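Local coordinates for LPXTG-motif cell wall anchor domain protein (Mobiluncus mulieris, PDB 5U5O) that probably mediates bacterial adhesion as part of a giant cell-wall-anchored adhesin whose Ig-like domains carry intramolecular covalent cross-links, at residues A[63-71]-A[132-140]; A[194-203]-A[222-233]. One frame throughout, in Å; residues are numbered along the deposited sequence.

Contact 1: A[63-71]-A[132-140]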
loop_
_atom_site.group_PDB
_atom_site.type_symbol
_atom_site.label_atom_id
_atom_site.label_comp_id
_atom_site.label_asym_id
_atom_site.label_seq_id
_atom_site.Cartn_x
_atom_site.Cartn_y
_atom_site.Cartn_z
ATOM N N LEU A 63 -14.876 5.155 3.018
ATOM C CA LEU A 63 -14.664 3.858 2.383
ATOM C C LEU A 63 -15.605 2.803 2.945
ATOM O O LEU A 63 -15.939 1.840 2.263
ATOM C CB LEU A 63 -13.219 3.403 2.595
ATOM C CG LEU A 63 -12.135 4.275 1.959
ATOM C CD1 LEU A 63 -10.766 3.979 2.550
ATOM C CD2 LEU A 63 -12.124 4.070 0.454
ATOM N N ALA A 64 -15.983 2.964 4.211
ATOM C CA ALA A 64 -16.898 2.050 4.877
ATOM C C ALA A 64 -17.543 2.818 6.018
ATOM O O ALA A 64 -16.957 3.768 6.559
ATOM C CB ALA A 64 -16.149 0.878 5.452
ATOM N N LYS A 65 -18.747 2.382 6.375
ATOM C CA LYS A 65 -19.519 2.957 7.478
ATOM C C LYS A 65 -20.245 1.853 8.217
ATOM O O LYS A 65 -20.672 0.879 7.602
ATOM C CB LYS A 65 -20.565 3.931 6.951
ATOM C CG LYS A 65 -20.048 5.172 6.260
ATOM C CD LYS A 65 -21.237 5.990 5.779
ATOM C CE LYS A 65 -20.806 7.270 5.097
ATOM N NZ LYS A 65 -21.978 8.154 4.847
ATOM N N ALA A 66 -20.416 1.991 9.521
ATOM C CA ALA A 66 -21.225 1.076 10.324
ATOM C C ALA A 66 -21.892 1.840 11.443
ATOM O O ALA A 66 -21.305 2.782 11.996
ATOM C CB ALA A 66 -20.372 -0.010 10.945
ATOM N N ALA A 67 -23.088 1.423 11.842
ATOM C CA ALA A 67 -23.778 2.054 12.990
ATOM C C ALA A 67 -24.618 1.007 13.668
ATOM O O ALA A 67 -25.050 0.044 13.022
ATOM C CB ALA A 67 -24.632 3.227 12.534
ATOM N N THR A 68 -24.819 1.163 14.968
ATOM C CA THR A 68 -25.617 0.225 15.764
ATOM C C THR A 68 -25.994 0.868 17.093
ATOM O O THR A 68 -25.523 1.965 17.404
ATOM C CB THR A 68 -24.861 -1.105 16.015
ATOM O OG1 THR A 68 -25.730 -2.066 16.638
ATOM C CG2 THR A 68 -23.607 -0.918 16.874
ATOM N N THR A 69 -26.841 0.193 17.863
ATOM C CA THR A 69 -27.163 0.605 19.217
ATOM C C THR A 69 -26.514 -0.347 20.204
ATOM O O THR A 69 -26.303 -1.532 19.890
ATOM C CB THR A 69 -28.672 0.689 19.464
ATOM O OG1 THR A 69 -29.295 -0.505 19.016
ATOM C CG2 THR A 69 -29.265 1.884 18.742
ATOM N N VAL A 70 -26.186 0.186 21.385
ATOM C CA VAL A 70 -25.512 -0.550 22.455
ATOM C C VAL A 70 -26.171 -0.216 23.788
ATOM O O VAL A 70 -26.234 0.953 24.166
ATOM C CB VAL A 70 -24.034 -0.142 22.577
ATOM C CG1 VAL A 70 -23.389 -0.823 23.777
ATOM C CG2 VAL A 70 -23.265 -0.460 21.305
ATOM N N LYS A 71 -26.651 -1.226 24.499
ATOM C CA LYS A 71 -27.172 -1.052 25.846
ATOM C C LYS A 71 -26.044 -1.405 26.784
ATOM O O LYS A 71 -25.596 -2.533 26.870
ATOM C CB LYS A 71 -28.406 -1.903 26.100
ATOM C CG LYS A 71 -29.059 -1.524 27.429
ATOM C CD LYS A 71 -30.391 -2.220 27.634
ATOM C CE LYS A 71 -31.048 -1.732 28.910
ATOM N NZ LYS A 71 -32.380 -2.352 29.078
ATOM N N TYR A 132 -31.308 10.654 18.590
ATOM C CA TYR A 132 -31.277 10.223 17.193
ATOM C C TYR A 132 -32.684 9.806 16.763
ATOM O O TYR A 132 -33.398 9.170 17.532
ATOM C CB TYR A 132 -30.250 9.086 16.984
ATOM C CG TYR A 132 -30.274 7.941 17.999
ATOM C CD1 TYR A 132 -29.585 8.036 19.203
ATOM C CD2 TYR A 132 -30.945 6.739 17.729
ATOM C CE1 TYR A 132 -29.587 6.996 20.126
ATOM C CE2 TYR A 132 -30.951 5.692 18.651
ATOM C CZ TYR A 132 -30.265 5.819 19.846
ATOM O OH TYR A 132 -30.262 4.795 20.776
ATOM N N GLU A 133 -33.084 10.197 15.548
ATOM C CA GLU A 133 -34.412 9.845 15.006
ATOM C C GLU A 133 -34.488 8.351 14.724
ATOM O O GLU A 133 -35.483 7.706 15.033
ATOM C CB GLU A 133 -34.732 10.645 13.741
ATOM N N LYS A 134 -33.422 7.814 14.143
ATOM C CA LYS A 134 -33.266 6.363 13.968
ATOM C C LYS A 134 -31.822 6.017 13.608
ATOM O O LYS A 134 -30.985 6.899 13.371
ATOM C CB LYS A 134 -34.221 5.814 12.892
ATOM C CG LYS A 134 -34.147 6.566 11.582
ATOM C CD LYS A 134 -34.862 5.829 10.463
ATOM C CE LYS A 134 -35.039 6.736 9.261
ATOM N NZ LYS A 134 -33.740 7.261 8.752
ATOM N N VAL A 135 -31.549 4.720 13.578
ATOM C CA VAL A 135 -30.246 4.201 13.210
ATOM C C VAL A 135 -30.472 3.095 12.194
ATOM O O VAL A 135 -31.329 2.222 12.385
ATOM C CB VAL A 135 -29.471 3.734 14.472
ATOM C CG1 VAL A 135 -30.084 2.492 15.094
ATOM C CG2 VAL A 135 -27.999 3.498 14.186
ATOM N N ASN A 136 -29.742 3.170 11.089
ATOM C CA ASN A 136 -29.676 2.062 10.155
ATOM C C ASN A 136 -28.282 1.454 10.306
ATOM O O ASN A 136 -27.548 1.864 11.203
ATOM C CB ASN A 136 -30.070 2.513 8.739
ATOM C CG ASN A 136 -29.113 3.519 8.117
ATOM O OD1 ASN A 136 -27.909 3.502 8.369
ATOM N ND2 ASN A 136 -29.652 4.386 7.261
ATOM N N ASP A 137 -27.892 0.506 9.463
ATOM C CA ASP A 137 -26.612 -0.183 9.702
ATOM C C ASP A 137 -25.362 0.562 9.211
ATOM O O ASP A 137 -24.232 0.063 9.415
ATOM C CB ASP A 137 -26.643 -1.618 9.181
ATOM C CG ASP A 137 -26.709 -1.728 7.656
ATOM O OD1 ASP A 137 -26.603 -0.718 6.914
ATOM O OD2 ASP A 137 -26.880 -2.875 7.208
ATOM N N THR A 138 -25.579 1.754 8.620
ATOM C CA THR A 138 -24.486 2.622 8.179
ATOM C C THR A 138 -24.400 3.987 8.865
ATOM O O THR A 138 -23.301 4.495 9.019
ATOM C CB THR A 138 -24.527 2.847 6.645
ATOM O OG1 THR A 138 -25.795 3.399 6.270
ATOM C CG2 THR A 138 -24.283 1.538 5.873
ATOM N N GLU A 139 -25.536 4.592 9.233
ATOM C CA GLU A 139 -25.561 5.973 9.724
ATOM C C GLU A 139 -26.575 6.142 10.836
ATOM O O GLU A 139 -27.553 5.394 10.915
ATOM C CB GLU A 139 -25.940 6.935 8.600
ATOM C CG GLU A 139 -25.011 6.933 7.401
ATOM C CD GLU A 139 -25.390 7.986 6.380
ATOM O OE1 GLU A 139 -26.598 8.127 6.083
ATOM O OE2 GLU A 139 -24.482 8.674 5.871
ATOM N N VAL A 140 -26.311 7.127 11.688
ATOM C CA VAL A 140 -27.271 7.627 12.658
ATOM C C VAL A 140 -27.896 8.890 12.062
ATOM O O VAL A 140 -27.177 9.793 11.621
ATOM C CB VAL A 140 -26.570 7.964 13.994
ATOM C CG1 VAL A 140 -27.549 8.561 15.005
ATOM C CG2 VAL A 140 -25.891 6.727 14.585
#
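A short hairpin, strands 132-135 and 140-142, closes through an Asx turn at Asn136 and leans on strand 64-71 in the T-Q ester bond domain; Ala67 lies at the middle of the meeting. The other side of this strand pairs with strand 43-52, whereas Ala67 N turns to the hairpin and gives Asp137 O a hydrogen bond of 3.0 Å, arriving from above the carbonyl plane, 71° out of it. It is the one backbone hydrogen bond between the two segments, so the hairpin loop is pinned at a point instead of extending the sheet. Ala66 CA adds a C-H contact to the same oxygen, 3.3 Å from Asp137 O. Ala67 CB points into the loop, 3.8 Å from Val135 CG2 and close to Asn136 O. Three donors, Thr138 OG1, Thr138 N and Glu139 N, converge on Asn136 OD1 and fix the turn. Further along, Thr69 CG2 touches Val135 CG1 and lies obliquely to the Tyr132 ring. At the other end Lys65, with CG beside its backbone N (chi1 -64°) and an extended chain beyond, reaches over Thr138 O, and Lys65 NZ makes a salt bridge of 2.8 Å to Glu139 OE2, approaching the carboxylate on its anti side.

Contact 2: A[194-203]-A[222-233]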
loop_
_atom_site.group_PDB
_atom_site.type_symbol
_atom_site.label_atom_id
_atom_site.label_comp_id
_atom_site.label_asym_id
_atom_site.label_seq_id
_atom_site.Cartn_x
_atom_site.Cartn_y
_atom_site.Cartn_z
ATOM N N TYR A 194 29.465 -2.008 -19.818
ATOM C CA TYR A 194 28.256 -1.739 -20.570
ATOM C C TYR A 194 27.295 -0.924 -19.708
ATOM O O TYR A 194 26.915 -1.350 -18.618
ATOM C CB TYR A 194 27.635 -3.069 -21.023
ATOM C CG TYR A 194 28.601 -3.947 -21.852
ATOM C CD1 TYR A 194 28.831 -3.663 -23.195
ATOM C CD2 TYR A 194 29.361 -4.938 -21.247
ATOM C CE1 TYR A 194 29.710 -4.435 -23.950
ATOM C CE2 TYR A 194 30.234 -5.747 -22.019
ATOM C CZ TYR A 194 30.427 -5.425 -23.344
ATOM O OH TYR A 194 31.288 -6.170 -24.169
ATOM N N LYS A 195 26.920 0.231 -20.231
ATOM C CA LYS A 195 26.152 1.202 -19.454
ATOM C C LYS A 195 24.668 1.043 -19.689
ATOM O O LYS A 195 24.220 1.000 -20.840
ATOM C CB LYS A 195 26.556 2.613 -19.820
ATOM C CG LYS A 195 25.816 3.672 -19.033
ATOM C CD LYS A 195 26.164 5.058 -19.532
ATOM C CE LYS A 195 25.243 6.122 -18.954
ATOM N NZ LYS A 195 25.707 7.485 -19.338
ATOM N N PHE A 196 23.909 1.005 -18.593
ATOM C CA PHE A 196 22.477 0.849 -18.631
ATOM C C PHE A 196 21.786 1.911 -17.792
ATOM O O PHE A 196 22.328 2.409 -16.788
ATOM C CB PHE A 196 22.053 -0.509 -18.097
ATOM C CG PHE A 196 22.369 -1.627 -19.044
ATOM C CD1 PHE A 196 21.462 -1.999 -20.021
ATOM C CD2 PHE A 196 23.581 -2.286 -18.968
ATOM C CE1 PHE A 196 21.758 -3.029 -20.909
ATOM C CE2 PHE A 196 23.893 -3.307 -19.864
ATOM C CZ PHE A 196 22.960 -3.683 -20.814
ATOM N N THR A 197 20.570 2.229 -18.208
ATOM C CA THR A 197 19.642 3.050 -17.437
ATOM C C THR A 197 18.327 2.326 -17.351
ATOM O O THR A 197 17.768 1.918 -18.386
ATOM C CB THR A 197 19.459 4.428 -18.092
ATOM O OG1 THR A 197 20.742 5.014 -18.282
ATOM C CG2 THR A 197 18.628 5.345 -17.238
ATOM N N VAL A 198 17.860 2.058 -16.140
ATOM C CA VAL A 198 16.599 1.370 -15.894
ATOM C C VAL A 198 15.651 2.400 -15.277
ATOM O O VAL A 198 16.011 3.113 -14.278
ATOM C CB VAL A 198 16.806 0.204 -14.931
ATOM C CG1 VAL A 198 15.479 -0.410 -14.495
ATOM C CG2 VAL A 198 17.675 -0.852 -15.600
ATOM N N LYS A 199 14.465 2.552 -15.831
ATOM C CA LYS A 199 13.489 3.524 -15.349
ATOM C C LYS A 199 12.193 2.809 -15.120
ATOM O O LYS A 199 11.781 1.969 -15.946
ATOM C CB LYS A 199 13.285 4.584 -16.405
ATOM C CG LYS A 199 14.519 5.395 -16.710
ATOM C CD LYS A 199 14.195 6.503 -17.703
ATOM C CE LYS A 199 15.395 7.389 -17.947
ATOM N NZ LYS A 199 15.120 8.470 -18.930
ATOM N N CYS A 200 11.514 3.133 -14.017
ATOM C CA CYS A 200 10.232 2.538 -13.749
ATOM C C CYS A 200 9.243 3.678 -13.579
ATOM O O CYS A 200 9.447 4.593 -12.744
ATOM C CB CYS A 200 10.290 1.670 -12.533
ATOM S SG CYS A 200 11.491 0.293 -12.596
ATOM N N VAL A 201 8.180 3.667 -14.374
ATOM C CA VAL A 201 7.354 4.871 -14.528
ATOM C C VAL A 201 6.534 5.188 -13.271
ATOM O O VAL A 201 6.589 6.320 -12.782
ATOM C CB VAL A 201 6.502 4.892 -15.825
ATOM C CG1 VAL A 201 5.392 3.864 -15.797
ATOM C CG2 VAL A 201 5.912 6.284 -16.072
ATOM N N GLN A 202 5.838 4.213 -12.689
ATOM C CA GLN A 202 5.042 4.433 -11.449
ATOM C C GLN A 202 5.956 4.597 -10.245
ATOM O O GLN A 202 5.676 5.444 -9.376
ATOM C CB GLN A 202 4.047 3.285 -11.222
ATOM C CG GLN A 202 3.061 3.080 -12.373
ATOM C CD GLN A 202 2.115 4.252 -12.544
ATOM O OE1 GLN A 202 1.874 4.990 -11.596
ATOM N NE2 GLN A 202 1.584 4.423 -13.741
ATOM N N LYS A 203 7.049 3.859 -10.154
ATOM C CA LYS A 203 8.041 4.088 -9.095
ATOM C C LYS A 203 8.623 5.499 -9.179
ATOM O O LYS A 203 8.939 6.115 -8.153
ATOM C CB LYS A 203 9.192 3.063 -9.155
ATOM C CG LYS A 203 9.960 2.997 -7.836
ATOM C CD LYS A 203 11.166 2.071 -7.851
ATOM C CE LYS A 203 11.944 2.217 -6.547
ATOM N NZ LYS A 203 13.125 1.333 -6.449
ATOM N N ILE A 222 9.925 -2.233 -6.842
ATOM C CA ILE A 222 9.162 -1.787 -7.996
ATOM C C ILE A 222 7.675 -2.086 -7.737
ATOM O O ILE A 222 7.326 -3.246 -7.481
ATOM C CB ILE A 222 9.638 -2.465 -9.302
ATOM C CG1 ILE A 222 11.133 -2.164 -9.505
ATOM C CG2 ILE A 222 8.816 -1.931 -10.453
ATOM C CD1 ILE A 222 11.769 -2.903 -10.679
ATOM N N PRO A 223 6.791 -1.066 -7.844
ATOM C CA PRO A 223 5.353 -1.302 -7.684
ATOM C C PRO A 223 4.845 -2.413 -8.623
ATOM O O PRO A 223 5.245 -2.490 -9.779
ATOM C CB PRO A 223 4.741 0.046 -8.062
ATOM C CG PRO A 223 5.784 1.042 -7.700
ATOM C CD PRO A 223 7.080 0.358 -8.061
ATOM N N LEU A 224 3.967 -3.261 -8.113
ATOM C CA LEU A 224 3.386 -4.339 -8.886
ATOM C C LEU A 224 2.519 -3.777 -10.010
ATOM O O LEU A 224 1.634 -2.951 -9.802
ATOM C CB LEU A 224 2.602 -5.250 -7.966
ATOM C CG LEU A 224 3.474 -6.017 -6.962
ATOM C CD1 LEU A 224 2.582 -6.758 -5.978
ATOM C CD2 LEU A 224 4.442 -6.979 -7.648
ATOM N N GLY A 225 2.833 -4.214 -11.228
ATOM C CA GLY A 225 2.221 -3.686 -12.434
ATOM C C GLY A 225 2.933 -2.542 -13.107
ATOM O O GLY A 225 2.415 -1.986 -14.075
ATOM N N ASP A 226 4.112 -2.166 -12.601
ATOM C CA ASP A 226 4.837 -1.058 -13.179
ATOM C C ASP A 226 5.386 -1.443 -14.554
ATOM O O ASP A 226 5.557 -2.642 -14.909
ATOM C CB ASP A 226 5.988 -0.612 -12.263
ATOM C CG ASP A 226 6.301 0.857 -12.382
ATOM O OD1 ASP A 226 5.795 1.538 -13.320
ATOM O OD2 ASP A 226 7.052 1.361 -11.505
ATOM N N THR A 227 5.573 -0.411 -15.363
ATOM C CA THR A 227 6.267 -0.526 -16.640
ATOM C C THR A 227 7.690 -0.043 -16.426
ATOM O O THR A 227 7.906 1.080 -15.940
ATOM C CB THR A 227 5.585 0.344 -17.705
ATOM O OG1 THR A 227 4.266 -0.151 -17.935
ATOM C CG2 THR A 227 6.342 0.346 -19.035
ATOM N N CYS A 228 8.675 -0.892 -16.781
ATOM C CA CYS A 228 10.064 -0.561 -16.600
ATOM C C CYS A 228 10.760 -0.546 -17.989
ATOM O O CYS A 228 10.518 -1.474 -18.822
ATOM C CB CYS A 228 10.647 -1.633 -15.749
ATOM S SG CYS A 228 12.420 -1.843 -15.753
ATOM N N THR A 229 11.599 0.429 -18.246
ATOM C CA THR A 229 12.399 0.494 -19.457
ATOM C C THR A 229 13.849 0.249 -19.102
ATOM O O THR A 229 14.346 0.641 -18.034
ATOM C CB THR A 229 12.217 1.816 -20.224
ATOM O OG1 THR A 229 12.628 2.929 -19.420
ATOM C CG2 THR A 229 10.761 2.009 -20.636
ATOM N N ILE A 230 14.532 -0.440 -20.020
ATOM C CA ILE A 230 15.954 -0.703 -19.919
ATOM C C ILE A 230 16.569 -0.107 -21.178
ATOM O O ILE A 230 16.149 -0.458 -22.298
ATOM C CB ILE A 230 16.216 -2.236 -19.885
ATOM C CG1 ILE A 230 15.494 -2.886 -18.717
ATOM C CG2 ILE A 230 17.705 -2.519 -19.775
ATOM C CD1 ILE A 230 15.375 -4.387 -18.828
ATOM N N SER A 231 17.598 0.711 -21.021
ATOM C CA SER A 231 18.255 1.402 -22.122
ATOM C C SER A 231 19.741 1.186 -21.998
ATOM O O SER A 231 20.340 1.561 -20.983
ATOM C CB SER A 231 17.996 2.914 -22.040
ATOM O OG SER A 231 16.615 3.217 -22.029
ATOM N N GLU A 232 20.350 0.584 -23.016
ATOM C CA GLU A 232 21.797 0.435 -23.057
ATOM C C GLU A 232 22.424 1.560 -23.859
ATOM O O GLU A 232 21.877 1.988 -24.863
ATOM C CB GLU A 232 22.182 -0.903 -23.714
ATOM C CG GLU A 232 23.644 -1.242 -23.507
ATOM C CD GLU A 232 24.036 -2.600 -24.040
ATOM O OE1 GLU A 232 23.150 -3.450 -24.296
ATOM O OE2 GLU A 232 25.258 -2.784 -24.155
ATOM N N ASP A 233 23.609 2.001 -23.450
ATOM C CA ASP A 233 24.427 2.854 -24.289
ATOM C C ASP A 233 25.106 2.001 -25.353
ATOM O O ASP A 233 26.228 1.522 -25.176
ATOM C CB ASP A 233 25.460 3.605 -23.428
ATOM C CG ASP A 233 26.308 4.587 -24.218
ATOM O OD1 ASP A 233 26.254 4.633 -25.469
ATOM O OD2 ASP A 233 27.040 5.353 -23.558
HETATM O O HOH W 1 27.830 0.828 -22.879
HETATM O O HOH W 2 25.927 7.341 -22.016
HETATM O O HOH W 3 15.399 3.211 -19.528
HETATM O O HOH W 4 22.163 4.008 -20.627
#
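Glu232 lies across the Phe196 ring, its CG over one face, 4.0 Å from the ring centroid and 25° off the normal, a CH-pi contact. The Glu232 chain is extended, with CG anti to the backbone N (chi1 -167°), which carries the carboxylate on past the ring rim; Glu232 OE1 ends 3.5 Å from Phe196 CZ, while OE2 lies beside Tyr194. Phe196 also meets Ile230, its CD1 3.8 Å from Ile230 CG2. Phe196, Ile230 and Glu232 share one face with Val198, Cys200 and Cys228, and that face packs on strand 150-178, where Leu173 touches Phe196 and Lys175 touches Glu232. The backbones beneath are neighbouring antiparallel strands, 194-200 and 226-232, within a five-stranded sheet of the DUF5979 domain. Paired N-H...O bonds join Thr197 with Ser231 and Lys199 with Thr229, and Asp233 N bonds Lys195 O at one end. Cys200 and Cys228 face each other as a non-hydrogen-bonded pair and form the domain's disulfide. Thr197, Thr229 and Ser231 line the other face, where one water joins Thr197 O to the hydroxyls of Thr229 and Ser231; Ser231 OG also bonds Glu264. After a last backbone bond, from Val201 N to Thr227 O, the side chain of Asp226 takes over; this last residue of a type II turn begun at Pro223 forms a G1 bulge with Gly225 against Ile269. Its carboxylate takes two backbone N-H groups from residues 201-203, which have helical backbone angles without the regular helical bonds, each on a syn side: Gln202 N to Asp226 OD1 at 2.7 Å and Lys203 N to Asp226 OD2 at 2.8 Å. Held by both oxygens, the group has little freedom to rotate, and Gln202 CB presses on it at 3.2 Å from Asp226 OD1.

Overall arrangement
The two contacts illustrate how one adhesin fragment uses beta structure differently in its successive domains. Contact 1, in the T-Q ester bond domain, is a surface meeting of a hairpin loop with a strand; contact 2, in the DUF5979 domain, is a partly buried pairing within a sheet and buries about twice the area. Their centres lie about 49 Å apart, on opposite sides of the chain's centre, and their nearest atoms about 18 Å, so they do not touch, although both reach the same mixed sheet. Contact 1 relies on one backbone bond, small apolar groups and a peripheral salt bridge, contact 2 on a regular ladder, a mainly apolar inward face that also takes in Glu232, and a carboxylate holding backbone nitrogens.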